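Local atomic coordinates of putative antitoxin VapB45 (Mycobacterium tuberculosis, PDB entry 5AF3), a protein that is possibly the antitoxin component of a type II toxin-antitoxin system, paired with the toxin VapC45. Residues Q54-H62 with L70-L81; N170-P178 with V185-Y193. All blocks are in the same frame, centred on the assembly; numbering follows the deposited sequence.

In the fold
Contact 1 (54-62 with 70-81) lies wholly ahead of contact 2 (170-178 with 185-193) in the sequence, yet the two lie side by side in space, their centres about 14 Å apart. Helix 72-86 joins them. The loop 54-62 packs on it in contact 1, while Phe72 and Ala76 meet the hairpin of strands 172-176 and 185-187, as in the approach of Phe72 CE1 to Leu187 O at 3.7 Å. Those strands are the middle pair of a four-stranded antiparallel sheet. The helix, part of the putative DNA-binding helix-turn-helix domain, thus packs against a strand of the DUF433 region, consistent with the two regions being packed together.

Contact 1: residues Q54-H62 with L70-L81; sequences QPIITALPH and LPFVGIAEAYVL
Glu77 OE1 is gripped by two donors of one residue: the backbone N of Thr58 at 2.8 Å and the hydroxyl OG1 of Thr58 at 2.7 Å. The amide meets the oxygen nearly along its C-O axis, with an N-H...O angle of 142°, whereas the hydroxyl arrives on the syn side, a little out of the carboxylate plane. With OG1 set beside its own backbone N (chi1 -55°), Thr58 presents both donors to the same oxygen. The other oxygen, Glu77 OE2, is hydrogen-bonded to His108 ND1, so both ends of this buried carboxylate are satisfied and its rotation is probably restrained; the two Thr58 donors on OE1 would probably favour the charged form.

The methyl of Thr58 turns the other way, and its CG2 lies 3.7 Å from Pro71 CG, with Val73 CG1 also beside it. Pro71 occupies the N-cap position of helix 72-86, and its ring is further covered by Leu60 CD1. Within the putative DNA-binding helix-turn-helix domain, the irregular segment 54-62 thus runs over the first turns of this helix. Gly74 permits the close passage: its CA approaches Thr58 O at 3.3 Å in a CA-H...O contact, and this buried carbonyl has no conventional hydrogen-bond partner in the model.

The rest of the contact is apolar. In Ile57, chi1 of 64° puts CG2 beside the backbone N, where it reaches Leu81 CD1 at 3.5 Å, and turns the other branch so that CD1 touches both Ala78 CB and, just before the helix, Leu70 CD2. Ile56 adds CD1 against Leu81 CD1 at 3.4 Å, a close methyl-methyl approach, and Trp37 of helix 31-38 touches both side chains.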
loop_
_atom_site.group_PDB
_atom_site.type_symbol
_atom_site.label_atom_id
_atom_site.label_comp_id
_atom_site.label_asym_id
_atom_site.label_seq_id
_atom_site.Cartn_x
_atom_site.Cartn_y
_atom_site.Cartn_z
ATOM N N GLN A 54 14.615 20.317 16.512
ATOM C CA GLN A 54 14.022 21.216 15.515
ATOM C C GLN A 54 13.335 20.480 14.326
ATOM O O GLN A 54 13.815 19.427 13.879
ATOM C CB GLN A 54 15.060 22.214 15.014
ATOM N N PRO A 55 12.196 21.029 13.835
ATOM C CA PRO A 55 11.440 20.444 12.710
ATOM C C PRO A 55 12.248 20.358 11.420
ATOM O O PRO A 55 13.042 21.265 11.127
ATOM C CB PRO A 55 10.273 21.427 12.521
ATOM C CG PRO A 55 10.129 22.097 13.837
ATOM C CD PRO A 55 11.538 22.248 14.341
ATOM N N ILE A 56 12.043 19.292 10.646
ATOM C CA ILE A 56 12.629 19.207 9.317
ATOM C C ILE A 56 11.612 19.290 8.159
ATOM O O ILE A 56 11.976 19.201 6.978
ATOM C CB ILE A 56 13.558 17.956 9.147
ATOM C CG1 ILE A 56 12.816 16.653 9.449
ATOM C CG2 ILE A 56 14.809 18.108 10.034
ATOM C CD1 ILE A 56 13.635 15.350 9.098
ATOM N N ILE A 57 10.337 19.463 8.512
ATOM C CA ILE A 57 9.304 19.815 7.516
ATOM C C ILE A 57 8.515 21.055 7.940
ATOM O O ILE A 57 8.479 21.419 9.119
ATOM C CB ILE A 57 8.335 18.644 7.218
ATOM C CG1 ILE A 57 7.508 18.238 8.444
ATOM C CG2 ILE A 57 9.127 17.430 6.643
ATOM C CD1 ILE A 57 6.497 17.077 8.172
ATOM N N THR A 58 7.888 21.688 6.956
ATOM C CA THR A 58 7.097 22.893 7.215
ATOM C C THR A 58 5.749 22.463 7.829
ATOM O O THR A 58 4.990 21.710 7.210
ATOM C CB THR A 58 6.925 23.732 5.916
ATOM O OG1 THR A 58 8.220 24.019 5.372
ATOM C CG2 THR A 58 6.170 25.089 6.179
ATOM N N ALA A 59 5.510 22.902 9.063
ATOM C CA ALA A 59 4.267 22.632 9.791
ATOM C C ALA A 59 3.778 23.911 10.454
ATOM O O ALA A 59 4.568 24.794 10.770
ATOM C CB ALA A 59 4.470 21.554 10.833
ATOM N N LEU A 60 2.479 23.995 10.687
ATOM C CA LEU A 60 1.877 25.198 11.281
ATOM C C LEU A 60 1.046 24.749 12.464
ATOM O O LEU A 60 0.609 23.586 12.493
ATOM C CB LEU A 60 0.997 25.926 10.246
ATOM C CG LEU A 60 1.667 26.514 8.983
ATOM C CD1 LEU A 60 0.792 26.360 7.730
ATOM C CD2 LEU A 60 2.084 27.973 9.171
ATOM N N PRO A 61 0.809 25.651 13.446
ATOM C CA PRO A 61 -0.005 25.279 14.610
ATOM C C PRO A 61 -1.428 24.922 14.144
ATOM O O PRO A 61 -1.929 25.552 13.214
ATOM C CB PRO A 61 0.013 26.552 15.465
ATOM C CG PRO A 61 1.259 27.264 15.040
ATOM C CD PRO A 61 1.262 27.048 13.548
ATOM N N HIS A 62 -2.036 23.890 14.739
ATOM C CA HIS A 62 -3.334 23.412 14.268
ATOM C C HIS A 62 -4.404 24.501 14.475
ATOM O O HIS A 62 -4.381 25.190 15.499
ATOM C CB HIS A 62 -3.727 22.061 14.898
ATOM C CG HIS A 62 -4.294 22.157 16.285
ATOM N ND1 HIS A 62 -5.573 22.611 16.540
ATOM C CD2 HIS A 62 -3.774 21.820 17.490
ATOM C CE1 HIS A 62 -5.804 22.576 17.841
ATOM N NE2 HIS A 62 -4.729 22.096 18.442
ATOM N N LEU A 70 0.145 20.443 8.095
ATOM C CA LEU A 70 1.083 20.626 6.987
ATOM C C LEU A 70 0.472 21.419 5.834
ATOM O O LEU A 70 -0.522 21.006 5.233
ATOM C CB LEU A 70 1.570 19.272 6.481
ATOM C CG LEU A 70 2.106 18.299 7.534
ATOM C CD1 LEU A 70 2.583 17.006 6.808
ATOM C CD2 LEU A 70 3.218 18.961 8.328
ATOM N N PRO A 71 1.111 22.533 5.488
ATOM C CA PRO A 71 0.749 23.187 4.224
ATOM C C PRO A 71 1.296 22.304 3.090
ATOM O O PRO A 71 2.052 21.329 3.370
ATOM C CB PRO A 71 1.440 24.560 4.326
ATOM C CG PRO A 71 2.649 24.319 5.233
ATOM C CD PRO A 71 2.231 23.196 6.196
ATOM N N PHE A 72 0.945 22.593 1.843
ATOM C CA PHE A 72 1.352 21.732 0.742
ATOM C C PHE A 72 2.879 21.581 0.600
ATOM O O PHE A 72 3.399 20.473 0.320
ATOM C CB PHE A 72 0.752 22.151 -0.610
ATOM C CG PHE A 72 1.067 21.198 -1.695
ATOM C CD1 PHE A 72 0.331 20.009 -1.832
ATOM C CD2 PHE A 72 2.155 21.414 -2.536
ATOM C CE1 PHE A 72 0.673 19.107 -2.849
ATOM C CE2 PHE A 72 2.491 20.510 -3.543
ATOM C CZ PHE A 72 1.741 19.352 -3.696
ATOM N N VAL A 73 3.597 22.690 0.762
ATOM C CA VAL A 73 5.071 22.609 0.744
ATOM C C VAL A 73 5.603 21.612 1.801
ATOM O O VAL A 73 6.617 20.906 1.524
ATOM C CB VAL A 73 5.771 24.016 0.878
ATOM C CG1 VAL A 73 5.576 24.586 2.249
ATOM C CG2 VAL A 73 7.276 23.912 0.481
ATOM N N GLY A 74 4.971 21.570 2.978
ATOM C CA GLY A 74 5.348 20.652 4.060
ATOM C C GLY A 74 5.113 19.177 3.715
ATOM O O GLY A 74 5.910 18.295 4.082
ATOM N N ILE A 75 3.989 18.866 3.070
ATOM C CA ILE A 75 3.787 17.474 2.645
ATOM C C ILE A 75 4.788 17.068 1.546
ATOM O O ILE A 75 5.203 15.898 1.458
ATOM C CB ILE A 75 2.306 17.128 2.257
ATOM C CG1 ILE A 75 2.061 15.636 2.577
ATOM C CG2 ILE A 75 2.013 17.424 0.800
ATOM C CD1 ILE A 75 0.614 15.208 2.420
ATOM N N ALA A 76 5.212 18.043 0.739
ATOM C CA ALA A 76 6.157 17.795 -0.349
ATOM C C ALA A 76 7.518 17.481 0.296
ATOM O O ALA A 76 8.188 16.523 -0.103
ATOM C CB ALA A 76 6.261 19.067 -1.270
ATOM N N GLU A 77 7.895 18.275 1.300
ATOM C CA GLU A 77 9.135 18.035 2.072
ATOM C C GLU A 77 9.063 16.654 2.781
ATOM O O GLU A 77 10.011 15.862 2.746
ATOM C CB GLU A 77 9.328 19.175 3.074
ATOM C CG GLU A 77 9.599 20.520 2.340
ATOM C CD GLU A 77 9.555 21.739 3.241
ATOM O OE1 GLU A 77 8.858 21.688 4.282
ATOM O OE2 GLU A 77 10.270 22.732 2.887
ATOM N N ALA A 78 7.918 16.345 3.377
ATOM C CA ALA A 78 7.716 15.027 4.028
ATOM C C ALA A 78 7.815 13.882 3.013
ATOM O O ALA A 78 8.376 12.824 3.313
ATOM C CB ALA A 78 6.371 14.977 4.796
ATOM N N TYR A 79 7.283 14.099 1.814
ATOM C CA TYR A 79 7.313 13.122 0.758
ATOM C C TYR A 79 8.762 12.805 0.367
ATOM O O TYR A 79 9.147 11.623 0.268
ATOM C CB TYR A 79 6.519 13.587 -0.455
ATOM C CG TYR A 79 6.708 12.725 -1.680
ATOM C CD1 TYR A 79 5.992 11.528 -1.847
ATOM C CD2 TYR A 79 7.578 13.125 -2.692
ATOM C CE1 TYR A 79 6.163 10.765 -2.982
ATOM C CE2 TYR A 79 7.736 12.388 -3.815
ATOM C CZ TYR A 79 7.058 11.196 -3.953
ATOM O OH TYR A 79 7.259 10.482 -5.110
ATOM N N VAL A 80 9.565 13.851 0.204
ATOM C CA VAL A 80 10.977 13.674 -0.181
ATOM C C VAL A 80 11.785 12.995 0.930
ATOM O O VAL A 80 12.512 12.054 0.657
ATOM C CB VAL A 80 11.600 14.988 -0.605
ATOM C CG1 VAL A 80 13.137 14.849 -0.810
ATOM C CG2 VAL A 80 10.942 15.457 -1.959
ATOM N N LEU A 81 11.637 13.459 2.158
ATOM C CA LEU A 81 12.265 12.820 3.314
ATOM C C LEU A 81 11.856 11.353 3.460
ATOM O O LEU A 81 12.649 10.525 3.870
ATOM C CB LEU A 81 11.907 13.555 4.580
ATOM C CG LEU A 81 12.541 14.934 4.791
ATOM C CD1 LEU A 81 12.014 15.499 6.078
ATOM C CD2 LEU A 81 14.098 14.763 4.825
#

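Contact 2: residues N170-P178 with V185-Y193; sequences NLASMIRLP and VVLDPRRGY
Met174 crosses from strand 172-176 to strand 185-187 and the turn that follows, and its atoms meet a succession of neighbours. CB stands near Leu187 O; CG passes 3.4 Å from that oxygen and packs against Val186 CB. The chain leaves with CG anti to the backbone N (chi1 -165°) and is extended to SD, which lies 3.6 Å from Arg191 NH2, at the guanidinium edge, and also near Asp188 OD2.

The strands form an antiparallel hairpin. Ile175 and Leu187 are a hydrogen-bonded pair, with Leu187 N to Ile175 O at 2.8 Å and a return bond from Ile175 N to Leu187 O. Beyond the non-hydrogen-bonded pair Arg176-Val186, Leu177 N meets Val185 O at 2.7 Å and 179°, almost straight. Leu177 CD1 packs on Leu187 CG at 3.9 Å, the two side chains at about a right angle. At the other end, Ser173 and Met174 form a classic beta bulge opposite Ser165, and a water donates to both Ser173 O and Asp188 OD1.

Asp188 opens a type I turn. Its OD1 accepts from Arg190 N, an Asx turn, while OD2 takes both NE and NH2 of Arg191 side-on, NE at 2.9 Å. Arg191 NH2 also bridges to Asp199. Two carboxylates thus share one guanidinium, which would probably favour the charged form of Arg191, its positive charge offsetting the two acids, and hold its plane beside the Met174 sulfur.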
loop_
_atom_site.group_PDB
_atom_site.type_symbol
_atom_site.label_atom_id
_atom_site.label_comp_id
_atom_site.label_asym_id
_atom_site.label_seq_id
_atom_site.Cartn_x
_atom_site.Cartn_y
_atom_site.Cartn_z
ATOM N N ASN A 170 9.417 27.364 -9.165
ATOM C CA ASN A 170 10.293 26.163 -9.068
ATOM C C ASN A 170 10.156 25.374 -7.759
ATOM O O ASN A 170 11.075 24.638 -7.393
ATOM C CB ASN A 170 11.776 26.545 -9.222
ATOM C CG ASN A 170 12.082 27.144 -10.573
ATOM O OD1 ASN A 170 12.443 28.317 -10.658
ATOM N ND2 ASN A 170 11.926 26.352 -11.640
ATOM N N LEU A 171 9.058 25.584 -7.034
ATOM C CA LEU A 171 8.711 24.713 -5.892
ATOM C C LEU A 171 7.522 23.823 -6.240
ATOM O O LEU A 171 6.694 24.202 -7.077
ATOM C CB LEU A 171 8.419 25.517 -4.645
ATOM C CG LEU A 171 9.632 26.287 -4.061
ATOM C CD1 LEU A 171 9.206 27.030 -2.867
ATOM C CD2 LEU A 171 10.737 25.282 -3.640
ATOM N N ALA A 172 7.461 22.639 -5.611
ATOM C CA ALA A 172 6.402 21.661 -5.857
ATOM C C ALA A 172 4.967 22.265 -5.916
ATOM O O ALA A 172 4.543 23.014 -5.045
ATOM C CB ALA A 172 6.441 20.569 -4.789
ATOM N N SER A 173 4.240 21.847 -6.941
ATOM C CA SER A 173 2.841 22.203 -7.066
ATOM C C SER A 173 1.939 20.954 -7.151
ATOM O O SER A 173 0.705 21.062 -7.051
ATOM C CB SER A 173 2.693 23.047 -8.314
ATOM O OG SER A 173 3.115 22.309 -9.445
ATOM N N MET A 174 2.541 19.772 -7.322
ATOM C CA MET A 174 1.762 18.535 -7.449
ATOM C C MET A 174 2.707 17.374 -7.205
ATOM O O MET A 174 3.892 17.436 -7.564
ATOM C CB MET A 174 1.160 18.394 -8.869
ATOM C CG MET A 174 0.055 17.333 -9.001
ATOM S SD MET A 174 -0.958 17.478 -10.514
ATOM C CE MET A 174 0.039 16.843 -11.817
ATOM N N ILE A 175 2.179 16.312 -6.623
ATOM C CA ILE A 175 2.960 15.088 -6.372
ATOM C C ILE A 175 2.110 13.877 -6.788
ATOM O O ILE A 175 1.014 13.703 -6.270
ATOM C CB ILE A 175 3.314 14.927 -4.869
ATOM C CG1 ILE A 175 4.024 16.176 -4.278
ATOM C CG2 ILE A 175 4.150 13.609 -4.618
ATOM C CD1 ILE A 175 3.843 16.300 -2.762
ATOM N N ARG A 176 2.638 13.069 -7.693
ATOM C CA ARG A 176 2.002 11.833 -8.112
ATOM C C ARG A 176 2.380 10.740 -7.106
ATOM O O ARG A 176 3.573 10.598 -6.770
ATOM C CB ARG A 176 2.472 11.447 -9.488
ATOM C CG ARG A 176 1.932 10.094 -9.972
ATOM C CD ARG A 176 2.322 9.810 -11.385
ATOM N NE ARG A 176 1.824 8.493 -11.789
ATOM C CZ ARG A 176 2.464 7.355 -11.536
ATOM N NH1 ARG A 176 3.622 7.386 -10.880
ATOM N NH2 ARG A 176 1.949 6.184 -11.932
ATOM N N LEU A 177 1.384 9.981 -6.655
ATOM C CA LEU A 177 1.595 8.929 -5.606
ATOM C C LEU A 177 1.731 7.575 -6.329
ATOM O O LEU A 177 0.749 7.049 -6.868
ATOM C CB LEU A 177 0.466 8.965 -4.559
ATOM C CG LEU A 177 0.215 10.321 -3.886
ATOM C CD1 LEU A 177 -0.953 10.257 -2.988
ATOM C CD2 LEU A 177 1.456 10.806 -3.090
ATOM N N PRO A 178 2.982 7.061 -6.458
ATOM C CA PRO A 178 3.216 5.911 -7.350
ATOM C C PRO A 178 2.593 4.615 -6.829
ATOM O O PRO A 178 2.456 3.667 -7.598
ATOM C CB PRO A 178 4.752 5.806 -7.428
ATOM C CG PRO A 178 5.234 6.431 -6.162
ATOM C CD PRO A 178 4.229 7.532 -5.824
ATOM N N VAL A 185 -2.778 9.001 -9.412
ATOM C CA VAL A 185 -3.357 9.733 -8.314
ATOM C C VAL A 185 -2.322 10.729 -7.830
ATOM O O VAL A 185 -1.129 10.382 -7.654
ATOM C CB VAL A 185 -3.820 8.782 -7.196
ATOM C CG1 VAL A 185 -4.114 9.524 -5.905
ATOM C CG2 VAL A 185 -5.056 7.972 -7.728
ATOM N N VAL A 186 -2.799 11.949 -7.610
ATOM C CA VAL A 186 -1.952 13.061 -7.176
ATOM C C VAL A 186 -2.439 13.779 -5.944
ATOM O O VAL A 186 -3.638 13.757 -5.595
ATOM C CB VAL A 186 -1.744 14.090 -8.337
ATOM C CG1 VAL A 186 -1.065 13.453 -9.491
ATOM C CG2 VAL A 186 -3.110 14.708 -8.802
ATOM N N LEU A 187 -1.499 14.435 -5.261
ATOM C CA LEU A 187 -1.805 15.471 -4.309
ATOM C C LEU A 187 -1.618 16.816 -5.052
ATOM O O LEU A 187 -0.565 17.065 -5.634
ATOM C CB LEU A 187 -0.865 15.410 -3.118
ATOM C CG LEU A 187 -0.860 14.078 -2.363
ATOM C CD1 LEU A 187 0.156 14.180 -1.216
ATOM C CD2 LEU A 187 -2.280 13.774 -1.853
ATOM N N ASP A 188 -2.675 17.640 -5.048
ATOM C CA ASP A 188 -2.712 18.899 -5.809
ATOM C C ASP A 188 -3.561 19.862 -4.976
ATOM O O ASP A 188 -4.748 19.607 -4.786
ATOM C CB ASP A 188 -3.303 18.621 -7.207
ATOM C CG ASP A 188 -3.464 19.889 -8.088
ATOM O OD1 ASP A 188 -3.272 21.016 -7.599
ATOM O OD2 ASP A 188 -3.772 19.713 -9.292
ATOM N N PRO A 189 -2.970 20.969 -4.461
ATOM C CA PRO A 189 -3.760 21.853 -3.602
ATOM C C PRO A 189 -4.915 22.548 -4.376
ATOM O O PRO A 189 -5.804 23.149 -3.761
ATOM C CB PRO A 189 -2.723 22.882 -3.109
ATOM C CG PRO A 189 -1.716 22.920 -4.195
ATOM C CD PRO A 189 -1.601 21.491 -4.662
ATOM N N ARG A 190 -4.897 22.454 -5.698
ATOM C CA ARG A 190 -5.939 23.124 -6.523
ATOM C C ARG A 190 -7.187 22.253 -6.721
ATOM O O ARG A 190 -8.172 22.715 -7.317
ATOM C CB ARG A 190 -5.392 23.516 -7.894
ATOM C CG ARG A 190 -4.368 24.623 -7.882
ATOM C CD ARG A 190 -3.452 24.479 -9.088
ATOM N NE ARG A 190 -3.543 25.572 -10.056
ATOM C CZ ARG A 190 -4.431 25.632 -11.050
ATOM N NH1 ARG A 190 -5.337 24.673 -11.201
ATOM N NH2 ARG A 190 -4.430 26.662 -11.888
ATOM N N ARG A 191 -7.137 20.984 -6.284
ATOM C CA ARG A 191 -8.247 20.038 -6.526
ATOM C C ARG A 191 -8.465 19.105 -5.348
ATOM O O ARG A 191 -7.502 18.615 -4.752
ATOM C CB ARG A 191 -8.021 19.190 -7.781
ATOM C CG ARG A 191 -7.793 19.975 -9.107
ATOM C CD ARG A 191 -7.619 19.032 -10.251
ATOM N NE ARG A 191 -6.250 18.498 -10.279
ATOM C CZ ARG A 191 -5.807 17.537 -11.090
ATOM N NH1 ARG A 191 -6.596 16.932 -12.001
ATOM N NH2 ARG A 191 -4.524 17.189 -11.007
ATOM N N GLY A 192 -9.723 18.856 -5.009
ATOM C CA GLY A 192 -10.047 17.949 -3.927
ATOM C C GLY A 192 -9.509 18.384 -2.565
ATOM O O GLY A 192 -9.282 17.546 -1.705
ATOM N N TYR A 193 -9.292 19.690 -2.379
ATOM C CA TYR A 193 -8.632 20.248 -1.175
ATOM C C TYR A 193 -7.239 19.638 -0.883
ATOM O O TYR A 193 -6.818 19.568 0.266
ATOM C CB TYR A 193 -9.530 20.159 0.073
ATOM C CG TYR A 193 -10.991 20.493 -0.182
ATOM C CD1 TYR A 193 -11.388 21.805 -0.482
ATOM C CD2 TYR A 193 -11.966 19.495 -0.147
ATOM C CE1 TYR A 193 -12.721 22.116 -0.734
ATOM C CE2 TYR A 193 -13.306 19.789 -0.400
ATOM C CZ TYR A 193 -13.675 21.104 -0.691
ATOM O OH TYR A 193 -15.003 21.400 -0.933
HETATM O O HOH W 1 -0.986 22.577 -8.412
HETATM O O HOH W 2 -0.519 7.132 -9.217
#